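Local coordinates for uncharacterized protein (Bacillus subtilis, PDB 5DQW) that probably acts as a metal-dependent phosphohydrolase of the HD-domain superfamily on nucleotides, and is seen here with nickel and ADP bound, at residues Trp33-Arg38 against Leu62-Ile67. Numbering follows the deposited sequence.
With NI (nickel (II) ion), chain D.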
loop_
_atom_site.group_PDB
_atom_site.type_symbol
_atom_site.label_atom_id
_atom_site.label_comp_id
_atom_site.label_asym_id
_atom_site.label_seq_id
_atom_site.Cartn_x
_atom_site.Cartn_y
_atom_site.Cartn_z
ATOM N N TRP A 33 -6.942 8.454 -12.632
ATOM C CA TRP A 33 -6.473 9.715 -13.197
ATOM C C TRP A 33 -5.151 10.197 -12.576
ATOM O O TRP A 33 -4.267 10.681 -13.279
ATOM C CB TRP A 33 -7.571 10.821 -13.099
ATOM C CG TRP A 33 -6.968 12.193 -13.322
ATOM C CD1 TRP A 33 -6.845 13.204 -12.394
ATOM C CD2 TRP A 33 -6.337 12.672 -14.514
ATOM N NE1 TRP A 33 -6.211 14.290 -12.958
ATOM C CE2 TRP A 33 -5.901 13.998 -14.259
ATOM C CE3 TRP A 33 -6.150 12.136 -15.790
ATOM C CZ2 TRP A 33 -5.258 14.775 -15.218
ATOM C CZ3 TRP A 33 -5.495 12.906 -16.744
ATOM C CH2 TRP A 33 -5.039 14.205 -16.447
ATOM N N LEU A 34 -5.017 10.066 -11.267
ATOM C CA LEU A 34 -3.816 10.539 -10.591
ATOM C C LEU A 34 -2.519 9.800 -11.077
ATOM O O LEU A 34 -1.496 10.441 -11.338
ATOM C CB LEU A 34 -4.006 10.443 -9.078
ATOM C CG LEU A 34 -5.102 11.370 -8.534
ATOM C CD1 LEU A 34 -5.335 11.137 -7.062
ATOM C CD2 LEU A 34 -4.758 12.837 -8.816
ATOM N N HIS A 35 -2.595 8.479 -11.256
ATOM C CA HIS A 35 -1.510 7.721 -11.889
ATOM C C HIS A 35 -1.193 8.251 -13.303
ATOM O O HIS A 35 -0.055 8.498 -13.611
ATOM C CB HIS A 35 -1.832 6.210 -11.920
ATOM C CG HIS A 35 -1.025 5.425 -12.916
ATOM N ND1 HIS A 35 0.289 5.063 -12.695
ATOM C CD2 HIS A 35 -1.358 4.904 -14.120
ATOM C CE1 HIS A 35 0.732 4.376 -13.739
ATOM N NE2 HIS A 35 -0.252 4.254 -14.613
ATOM N N ILE A 36 -2.214 8.455 -14.139
ATOM C CA ILE A 36 -2.002 8.922 -15.502
ATOM C C ILE A 36 -1.335 10.292 -15.506
ATOM O O ILE A 36 -0.382 10.529 -16.232
ATOM C CB ILE A 36 -3.285 8.961 -16.286
ATOM C CG1 ILE A 36 -3.826 7.551 -16.503
ATOM C CG2 ILE A 36 -3.074 9.672 -17.640
ATOM C CD1 ILE A 36 -2.964 6.688 -17.399
ATOM N N SER A 37 -1.797 11.171 -14.634
ATOM C CA SER A 37 -1.284 12.535 -14.549
ATOM C C SER A 37 0.168 12.564 -14.111
ATOM O O SER A 37 0.989 13.264 -14.720
ATOM C CB SER A 37 -2.176 13.385 -13.605
ATOM O OG SER A 37 -1.401 14.405 -12.978
ATOM N N ARG A 38 0.511 11.789 -13.081
ATOM C CA ARG A 38 1.911 11.596 -12.721
ATOM C C ARG A 38 2.782 11.044 -13.843
ATOM O O ARG A 38 3.931 11.476 -14.012
ATOM C CB ARG A 38 2.074 10.644 -11.543
ATOM C CG ARG A 38 1.583 11.175 -10.221
ATOM C CD ARG A 38 2.075 10.309 -9.066
ATOM N NE ARG A 38 1.680 8.922 -9.240
ATOM C CZ ARG A 38 0.570 8.359 -8.799
ATOM N NH1 ARG A 38 -0.356 9.080 -8.192
ATOM N NH2 ARG A 38 0.355 7.066 -9.028
ATOM N N LEU A 62 -0.936 10.198 -21.710
ATOM C CA LEU A 62 -2.273 10.462 -21.229
ATOM C C LEU A 62 -3.332 9.419 -21.626
ATOM O O LEU A 62 -4.252 9.212 -20.869
ATOM C CB LEU A 62 -2.707 11.845 -21.670
ATOM C CG LEU A 62 -2.064 13.034 -20.990
ATOM C CD1 LEU A 62 -2.340 14.273 -21.849
ATOM C CD2 LEU A 62 -2.615 13.184 -19.570
ATOM N N VAL A 63 -3.200 8.779 -22.788
ATOM C CA VAL A 63 -4.227 7.846 -23.266
ATOM C C VAL A 63 -3.790 6.362 -23.215
ATOM O O VAL A 63 -4.565 5.506 -23.607
ATOM C CB VAL A 63 -4.677 8.188 -24.718
ATOM C CG1 VAL A 63 -5.250 9.672 -24.818
ATOM C CG2 VAL A 63 -3.542 7.945 -25.759
ATOM N N HIS A 64 -2.593 6.069 -22.687
ATOM C CA HIS A 64 -1.999 4.727 -22.825
ATOM C C HIS A 64 -2.875 3.699 -22.139
ATOM O O HIS A 64 -3.126 2.644 -22.702
ATOM C CB HIS A 64 -0.495 4.663 -22.371
ATOM C CG HIS A 64 -0.277 4.771 -20.885
ATOM N ND1 HIS A 64 -0.476 5.939 -20.179
ATOM C CD2 HIS A 64 0.099 3.843 -19.969
ATOM C CE1 HIS A 64 -0.239 5.728 -18.894
ATOM N NE2 HIS A 64 0.088 4.458 -18.736
ATOM N N ASP A 65 -3.403 4.054 -20.978
ATOM C CA ASP A 65 -4.280 3.173 -20.221
ATOM C C ASP A 65 -5.703 3.077 -20.677
ATOM O O ASP A 65 -6.424 2.197 -20.196
ATOM C CB ASP A 65 -4.283 3.573 -18.749
ATOM C CG ASP A 65 -2.995 3.182 -18.055
ATOM O OD1 ASP A 65 -1.950 3.162 -18.737
ATOM O OD2 ASP A 65 -3.008 2.913 -16.842
ATOM N N LEU A 66 -6.143 3.944 -21.584
ATOM C CA LEU A 66 -7.552 3.926 -21.970
ATOM C C LEU A 66 -7.954 2.590 -22.630
ATOM O O LEU A 66 -9.096 2.162 -22.481
ATOM C CB LEU A 66 -7.917 5.095 -22.873
ATOM C CG LEU A 66 -7.801 6.509 -22.276
ATOM C CD1 LEU A 66 -8.306 7.523 -23.278
ATOM C CD2 LEU A 66 -8.600 6.655 -20.947
ATOM N N ILE A 67 -7.026 1.969 -23.361
ATOM C CA ILE A 67 -7.299 0.701 -23.995
ATOM C C ILE A 67 -6.904 -0.513 -23.146
ATOM O O ILE A 67 -7.034 -1.628 -23.601
ATOM C CB ILE A 67 -6.615 0.580 -25.339
ATOM C CG1 ILE A 67 -5.070 0.545 -25.192
ATOM C CG2 ILE A 67 -7.046 1.683 -26.222
ATOM C CD1 ILE A 67 -4.375 0.175 -26.499
HETATM NI NI NI D . -0.026 2.861 -16.524
HETATM O O HOH W 1 0.393 1.130 -14.652
#
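H35 and H64 approach one nickel ion from the segments 33-38 and 62-67, and beside it H35 NE2 comes to 4.1 Å of H64 NE2. With CG anti to the backbone N (chi1 161°), the H35 ring swings across to the 62-67 side, where its NE2 binds the metal at 2.4 Å. A water is a further ligand, whereas H64 NE2 makes a long, probably weak approach to nickel at 2.7 Å. The D65 carboxylate also faces the ion, but its OD2 is 3.0 Å from nickel, too far for an ordinary coordination bond, and the placement of OD1 is doubtful because it crowds H64 NE2. OD2 also lies near the plane of the H35 ring, at the edge carrying CD2, with ring and carboxylate 40° apart; this buried oxygen has no hydrogen-bonding partner in the model. The order of residues follows the H...HD...D signature of the HD fold: H35 is the first histidine, H64 and D65 the adjacent pair, and D130, which binds the same nickel, the final aspartate. With an alanine in place of D65, the cation would probably lack a neutralising charge and I36 would lose the carboxylate's cover. Behind the HD pair, I36 CD1 meets H64 CE1 at a tight 3.3 Å and lies 3.6 Å from D65 CG. The I36 CG2 branch turns instead to L62, whose CD2 also touches W33 CZ3, 4.0 Å away. Farther out, D133 accepts a hydrogen bond from H35 ND1, and the A61 carbonyl takes one from H64 ND1; these fix each imidazole's rotation and direct its NE2 to the nickel.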